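PDB 2VQ9: ribonuclease-like 3 from Danio rerio, which cleaves RNA as a secreted pancreatic-type ribonuclease, promotes angiogenesis and kills bacteria, Gram-negative ones above all, by a route that does not need its nuclease activity. Local coordinates for residues A[87-90]-A[96-99]; A[109-114]-A[120-125]. All coordinates share one frame; numbering follows the deposited sequence.

Both contacts are antiparallel beta hairpins of the ribonuclease A fold, and they lie on opposite sides of the chain's centre, about 28 Å apart between their own centres. They do not touch, but strand 120-135 connects them: its early part pairs with 109-112 in interaction 2, and its later part borders strand 96-99 of interaction 1. Interaction 1 is partly buried, with Leu96 and Ser99 buried, and pairs an arginine with a tyrosine ring and a glutamine with Leu96 and Met98, Leu96 lying close to the active-site His141. Interaction 2 is a surface contact in which Tyr121 is the buried residue; its regular ladder is broken by a classic bulge, and three arginines and two waters give it a more polar character.

Interaction 1 (A[87-90]-A[96-99]); sequences GTRQ and LYMS
Arg89 and Tyr97 lie side by side on one face of the antiparallel beta hairpin 87-89/96-99, part of the ribonuclease A fold. They form a non-hydrogen-bonded pair and point the same way. Arg89 carries its CG anti to the backbone N (chi1 -163°), which runs the chain alongside the phenol; CB sits 4.0 Å from Tyr97 CE1 over one ring face. The bend at chi3 then brings the guanidinium over the hydroxyl, its plane 58° from that of the ring. Tyr97 OH thus meets a face of the cation, and although Arg89 NH2 is 2.9 Å from Tyr97 OH, the angle is too poor for a hydrogen bond. At the near end of the ring, the carbonyl carbon of Gly87 lies at the edge, close to the ring plane.

Thr88 and Met98 form the hydrogen-bonded pair: Thr88 N donates to Met98 O at 2.8 Å, and Met98 N returns a bond to Thr88 O at 2.9 Å. On their face the Gln90 side chain crosses Met98 at about a right angle, and its CG rests 3.7 Å from Leu96 CB. Leu96 in turn lies close to the active-site His141, while strand 120-135 flanks 96-99 through backbone bonds from Tyr97 to Val132 and from Ser99 to Ile130. Where the strands part, Gln90 N keeps a weak bond of 3.1 Å to Leu96 O.

Interaction 2 (A[109-114]-A[120-125]); sequences TLRSGE and RYRGKE
With CG anti to its backbone N (chi1 -175°) and chi2 at 71°, Leu110 lays CD1 over one face of the Tyr121 ring. This CH-pi contact places Leu110 CD1 4.0 Å from the ring centroid. The phenol hydroxyl bonds to the backbone O of substrate-binding Lys66, and Tyr121 also packs against helix 47-53.

On the other face of the hairpin, Arg122 folds back at chi3 and presents the flat of its guanidinium to Arg111, whose CG is 3.3 Å from Arg122 NH1. The two guanidinium planes stand nearly perpendicular, 82° apart, with Arg122 NH2 at the edge of the Arg111 group.

A classic beta bulge shifts the register: Arg120 O accepts from both Arg111 N at 2.7 Å and Ser112 N at 3.2 Å, and Arg120 N bonds back to Ser112 O. A water joins Ser112 OG to Arg120 NH1, which it meets at 2.6 Å in the guanidinium plane.

Since Arg111 NE and Arg122 NH2 are both donors and lie 3.4 Å apart, they cannot bond to each other; the two like charges probably repel each other mildly, and the pair probably makes this exposed face of the hairpin strongly positive.

Interaction 1 (A[87-90]-A[96-99])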
ATOM      1  N   GLY A  87       5.208  10.870  11.407  1.00 35.97           N
ATOM      2  CA  GLY A  87       6.264   9.903  11.154  1.00 36.64           C
ATOM      3  C   GLY A  87       7.657  10.399  11.496  1.00 38.25           C
ATOM      4  O   GLY A  87       7.869  11.600  11.740  1.00 37.37           O
ATOM      5  N   THR A  88       8.596   9.453  11.465  1.00 39.55           N
ATOM      6  CA  THR A  88      10.005   9.641  11.801  1.00 41.15           C
ATOM      7  C   THR A  88      10.845   9.420  10.533  1.00 42.39           C
ATOM      8  O   THR A  88      10.792   8.339   9.947  1.00 42.00           O
ATOM      9  CB  THR A  88      10.442   8.587  12.856  1.00 40.93           C
ATOM     10  OG1 THR A  88       9.754   8.814  14.091  1.00 40.81           O
ATOM     11  CG2 THR A  88      11.951   8.630  13.094  1.00 41.14           C
ATOM     12  N   ARG A  89      11.607  10.431  10.115  1.00 44.11           N
ATOM     13  CA  ARG A  89      12.552  10.272   8.999  1.00 46.36           C
ATOM     14  C   ARG A  89      13.615   9.209   9.357  1.00 47.49           C
ATOM     15  O   ARG A  89      14.075   9.152  10.501  1.00 47.41           O
ATOM     16  CB  ARG A  89      13.192  11.614   8.643  1.00 46.70           C
ATOM     17  CG  ARG A  89      13.857  11.644   7.280  1.00 48.70           C
ATOM     18  CD  ARG A  89      14.707  12.905   7.088  1.00 51.63           C
ATOM     19  NE  ARG A  89      13.907  14.124   6.923  1.00 53.53           N
ATOM     20  CZ  ARG A  89      13.735  14.776   5.771  1.00 54.30           C
ATOM     21  NH1 ARG A  89      14.294  14.334   4.651  1.00 55.25           N
ATOM     22  NH2 ARG A  89      12.992  15.877   5.736  1.00 54.51           N
ATOM     23  N   GLN A  90      14.013   8.386   8.383  1.00 48.95           N
ATOM     24  CA  GLN A  90      14.624   7.064   8.688  1.00 50.69           C
ATOM     25  C   GLN A  90      15.976   6.847   9.446  1.00 51.92           C
ATOM     26  O   GLN A  90      15.980   6.111  10.447  1.00 52.02           O
ATOM     27  CB  GLN A  90      14.447   6.089   7.525  1.00 50.46           C
ATOM     28  CG  GLN A  90      13.077   5.473   7.568  1.00 50.98           C
ATOM     29  CD  GLN A  90      12.754   4.925   8.944  1.00 51.92           C
ATOM     30  OE1 GLN A  90      12.429   5.674   9.878  1.00 50.82           O
ATOM     31  NE2 GLN A  90      12.859   3.609   9.084  1.00 52.53           N
ATOM     32  N   LEU A  96      12.201   8.512   3.316  1.00 39.34           N
ATOM     33  CA  LEU A  96      11.358   7.524   4.005  1.00 37.34           C
ATOM     34  C   LEU A  96      10.963   7.955   5.404  1.00 36.60           C
ATOM     35  O   LEU A  96      11.818   8.376   6.192  1.00 36.46           O
ATOM     36  CB  LEU A  96      12.061   6.166   4.102  1.00 36.95           C
ATOM     37  CG  LEU A  96      12.363   5.425   2.806  1.00 37.96           C
ATOM     38  CD1 LEU A  96      13.030   4.067   3.081  1.00 38.56           C
ATOM     39  CD2 LEU A  96      11.092   5.244   1.972  1.00 37.23           C
ATOM     40  N   TYR A  97       9.673   7.808   5.712  1.00 34.70           N
ATOM     41  CA  TYR A  97       9.120   8.088   7.029  1.00 33.26           C
ATOM     42  C   TYR A  97       8.426   6.878   7.611  1.00 32.49           C
ATOM     43  O   TYR A  97       7.570   6.297   6.958  1.00 30.80           O
ATOM     44  CB  TYR A  97       8.101   9.216   6.933  1.00 33.27           C
ATOM     45  CG  TYR A  97       8.757  10.541   6.689  1.00 34.34           C
ATOM     46  CD1 TYR A  97       8.910  11.449   7.728  1.00 35.99           C
ATOM     47  CD2 TYR A  97       9.272  10.870   5.428  1.00 35.29           C
ATOM     48  CE1 TYR A  97       9.532  12.680   7.518  1.00 38.12           C
ATOM     49  CE2 TYR A  97       9.902  12.100   5.205  1.00 37.83           C
ATOM     50  CZ  TYR A  97      10.024  12.994   6.258  1.00 38.34           C
ATOM     51  OH  TYR A  97      10.637  14.213   6.069  1.00 40.62           O
ATOM     52  N   MET A  98       8.784   6.521   8.846  1.00 31.79           N
ATOM     53  CA  MET A  98       8.110   5.446   9.560  1.00 31.49           C
ATOM     54  C   MET A  98       6.999   6.013  10.439  1.00 30.93           C
ATOM     55  O   MET A  98       7.233   6.981  11.167  1.00 30.75           O
ATOM     56  CB  MET A  98       9.110   4.642  10.394  1.00 32.09           C
ATOM     57  CG  MET A  98       8.487   3.469  11.135  1.00 33.64           C
ATOM     58  SD  MET A  98       9.641   2.576  12.195  1.00 38.70           S
ATOM     59  CE  MET A  98      10.858   2.037  10.987  1.00 37.33           C
ATOM     60  N   SER A  99       5.789   5.432  10.378  1.00 29.10           N
ATOM     61  CA  SER A  99       4.694   5.944  11.185  1.00 28.25           C
ATOM     62  C   SER A  99       4.998   5.781  12.689  1.00 29.17           C
ATOM     63  O   SER A  99       5.647   4.815  13.109  1.00 29.25           O
ATOM     64  CB  SER A  99       3.338   5.302  10.827  1.00 27.58           C
ATOM     65  OG  SER A  99       3.294   3.945  11.199  1.00 23.78           O
TER

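Interaction 2 (A[109-114]-A[120-125])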
ATOM      1  N   THR A 109      -1.072 -11.680  -1.608  1.00 16.69           N
ATOM      2  CA  THR A 109      -0.011 -12.404  -2.304  1.00 17.04           C
ATOM      3  C   THR A 109      -0.661 -13.305  -3.333  1.00 17.25           C
ATOM      4  O   THR A 109      -1.559 -14.077  -2.995  1.00 18.71           O
ATOM      5  CB  THR A 109       0.796 -13.241  -1.308  1.00 16.80           C
ATOM      6  OG1 THR A 109       1.390 -12.343  -0.355  1.00 18.13           O
ATOM      7  CG2 THR A 109       1.908 -13.988  -2.058  1.00 17.53           C
ATOM      8  N   LEU A 110      -0.183 -13.219  -4.574  1.00 16.95           N
ATOM      9  CA  LEU A 110      -0.811 -13.919  -5.689  1.00 18.94           C
ATOM     10  C   LEU A 110      -0.702 -15.468  -5.582  1.00 18.61           C
ATOM     11  O   LEU A 110       0.393 -16.028  -5.429  1.00 20.08           O
ATOM     12  CB  LEU A 110      -0.177 -13.407  -7.012  1.00 17.21           C
ATOM     13  CG  LEU A 110      -0.738 -13.890  -8.352  1.00 16.44           C
ATOM     14  CD1 LEU A 110      -2.110 -13.267  -8.607  1.00 15.33           C
ATOM     15  CD2 LEU A 110       0.249 -13.474  -9.457  1.00 16.21           C
ATOM     16  N   ARG A 111      -1.853 -16.117  -5.654  1.00 18.66           N
ATOM     17  CA  ARG A 111      -2.023 -17.572  -5.488  1.00 19.88           C
ATOM     18  C   ARG A 111      -2.148 -18.213  -6.865  1.00 19.03           C
ATOM     19  O   ARG A 111      -1.737 -19.364  -7.091  1.00 18.01           O
ATOM     20  CB  ARG A 111      -3.379 -17.752  -4.785  1.00 21.24           C
ATOM     21  CG  ARG A 111      -3.439 -18.593  -3.608  1.00 27.82           C
ATOM     22  CD  ARG A 111      -4.913 -18.685  -3.245  1.00 32.43           C
ATOM     23  NE  ARG A 111      -5.313 -20.059  -2.941  1.00 37.59           N
ATOM     24  CZ  ARG A 111      -6.311 -20.705  -3.541  1.00 41.25           C
ATOM     25  NH1 ARG A 111      -7.026 -20.102  -4.492  1.00 42.65           N
ATOM     26  NH2 ARG A 111      -6.593 -21.963  -3.195  1.00 40.93           N
ATOM     27  N   SER A 112      -2.792 -17.501  -7.795  1.00 19.32           N
ATOM     28  CA  SER A 112      -2.922 -17.978  -9.183  1.00 19.22           C
ATOM     29  C   SER A 112      -3.342 -16.856 -10.124  1.00 19.94           C
ATOM     30  O   SER A 112      -3.783 -15.807  -9.669  1.00 19.53           O
ATOM     31  CB  SER A 112      -3.913 -19.138  -9.273  1.00 19.57           C
ATOM     32  OG  SER A 112      -5.255 -18.691  -9.204  1.00 20.50           O
ATOM     33  N   GLY A 113      -3.207 -17.098 -11.426  1.00 20.77           N
ATOM     34  CA  GLY A 113      -3.551 -16.113 -12.450  1.00 21.46           C
ATOM     35  C   GLY A 113      -2.362 -15.326 -12.918  1.00 22.33           C
ATOM     36  O   GLY A 113      -1.436 -15.081 -12.150  1.00 22.43           O
ATOM     37  N   GLU A 114      -2.377 -14.942 -14.192  1.00 21.87           N
ATOM     38  CA  GLU A 114      -1.285 -14.189 -14.786  1.00 22.46           C
ATOM     39  C   GLU A 114      -1.752 -12.809 -15.217  1.00 21.13           C
ATOM     40  O   GLU A 114      -0.974 -11.865 -15.202  1.00 19.66           O
ATOM     41  CB  GLU A 114      -0.716 -14.903 -16.007  1.00 24.23           C
ATOM     42  CG  GLU A 114      -0.057 -16.225 -15.657  1.00 30.63           C
ATOM     43  CD  GLU A 114       1.182 -16.435 -16.454  1.00 39.05           C
ATOM     44  OE1 GLU A 114       1.105 -16.415 -17.723  1.00 41.76           O
ATOM     45  OE2 GLU A 114       2.240 -16.577 -15.797  1.00 40.36           O
ATOM     46  N   ARG A 120      -5.837 -14.094  -8.464  1.00 18.02           N
ATOM     47  CA  ARG A 120      -6.352 -14.624  -7.204  1.00 17.68           C
ATOM     48  C   ARG A 120      -5.273 -14.556  -6.132  1.00 17.60           C
ATOM     49  O   ARG A 120      -4.103 -14.911  -6.384  1.00 17.77           O
ATOM     50  CB  ARG A 120      -6.888 -16.074  -7.351  1.00 17.66           C
ATOM     51  CG  ARG A 120      -7.969 -16.215  -8.428  1.00 20.86           C
ATOM     52  CD  ARG A 120      -8.423 -17.652  -8.522  1.00 27.87           C
ATOM     53  NE  ARG A 120      -9.810 -17.809  -9.004  1.00 32.85           N
ATOM     54  CZ  ARG A 120     -10.192 -17.855 -10.284  1.00 34.48           C
ATOM     55  NH1 ARG A 120      -9.310 -17.744 -11.273  1.00 32.30           N
ATOM     56  NH2 ARG A 120     -11.491 -18.022 -10.570  1.00 36.45           N
ATOM     57  N   TYR A 121      -5.671 -14.083  -4.946  1.00 17.65           N
ATOM     58  CA  TYR A 121      -4.726 -13.718  -3.883  1.00 18.10           C
ATOM     59  C   TYR A 121      -5.072 -14.404  -2.577  1.00 19.18           C
ATOM     60  O   TYR A 121      -6.246 -14.714  -2.318  1.00 19.66           O
ATOM     61  CB  TYR A 121      -4.733 -12.173  -3.637  1.00 17.45           C
ATOM     62  CG  TYR A 121      -4.170 -11.419  -4.790  1.00 16.07           C
ATOM     63  CD1 TYR A 121      -2.805 -11.106  -4.838  1.00 13.89           C
ATOM     64  CD2 TYR A 121      -4.994 -11.027  -5.864  1.00 17.04           C
ATOM     65  CE1 TYR A 121      -2.277 -10.423  -5.926  1.00 16.29           C
ATOM     66  CE2 TYR A 121      -4.479 -10.371  -6.973  1.00 15.42           C
ATOM     67  CZ  TYR A 121      -3.107 -10.096  -7.003  1.00 15.21           C
ATOM     68  OH  TYR A 121      -2.581  -9.462  -8.053  1.00 14.52           O
ATOM     69  N   ARG A 122      -4.069 -14.634  -1.739  1.00 19.42           N
ATOM     70  CA  ARG A 122      -4.397 -14.837  -0.331  1.00 20.95           C
ATOM     71  C   ARG A 122      -4.061 -13.580   0.429  1.00 20.52           C
ATOM     72  O   ARG A 122      -3.015 -12.960   0.181  1.00 20.04           O
ATOM     73  CB  ARG A 122      -3.686 -16.052   0.272  1.00 22.76           C
ATOM     74  CG  ARG A 122      -2.214 -16.119   0.137  1.00 27.29           C
ATOM     75  CD  ARG A 122      -1.677 -17.404   0.868  1.00 33.61           C
ATOM     76  NE  ARG A 122      -2.485 -18.620   0.648  1.00 37.34           N
ATOM     77  CZ  ARG A 122      -2.296 -19.544  -0.304  1.00 37.74           C
ATOM     78  NH1 ARG A 122      -1.331 -19.428  -1.205  1.00 34.85           N
ATOM     79  NH2 ARG A 122      -3.118 -20.599  -0.363  1.00 38.59           N
ATOM     80  N   GLY A 123      -4.902 -13.238   1.389  1.00 20.08           N
ATOM     81  CA  GLY A 123      -4.641 -12.067   2.225  1.00 18.99           C
ATOM     82  C   GLY A 123      -4.197 -12.384   3.640  1.00 19.62           C
ATOM     83  O   GLY A 123      -4.643 -13.378   4.262  1.00 19.19           O
ATOM     84  N   LYS A 124      -3.314 -11.545   4.157  1.00 19.32           N
ATOM     85  CA  LYS A 124      -2.815 -11.740   5.513  1.00 20.14           C
ATOM     86  C   LYS A 124      -2.739 -10.403   6.242  1.00 19.73           C
ATOM     87  O   LYS A 124      -2.029  -9.480   5.820  1.00 18.56           O
ATOM     88  CB  LYS A 124      -1.421 -12.396   5.496  1.00 21.34           C
ATOM     89  CG  LYS A 124      -0.926 -12.651   6.942  1.00 26.06           C
ATOM     90  CD  LYS A 124      -0.053 -13.884   7.045  1.00 31.82           C
ATOM     91  CE  LYS A 124       1.344 -13.638   6.526  1.00 35.82           C
ATOM     92  NZ  LYS A 124       2.225 -14.777   6.906  1.00 37.74           N
ATOM     93  N   GLU A 125      -3.452 -10.318   7.360  1.00 19.99           N
ATOM     94  CA  GLU A 125      -3.461  -9.118   8.185  1.00 21.09           C
ATOM     95  C   GLU A 125      -2.289  -9.128   9.148  1.00 21.10           C
ATOM     96  O   GLU A 125      -1.912 -10.185   9.663  1.00 20.52           O
ATOM     97  CB  GLU A 125      -4.780  -9.113   8.953  1.00 22.59           C
ATOM     98  CG  GLU A 125      -5.011  -8.060   9.988  1.00 25.61           C
ATOM     99  CD  GLU A 125      -6.065  -8.561  10.977  1.00 32.69           C
ATOM    100  OE1 GLU A 125      -5.749  -9.411  11.864  1.00 32.48           O
ATOM    101  OE2 GLU A 125      -7.229  -8.168  10.799  1.00 31.56           O
TER
HETATM  102  O   HOH W   1      -0.139 -12.530   1.920  1.00 21.99           O
HETATM  103  O   HOH W   2      -6.689 -17.690 -11.325  1.00 18.64           O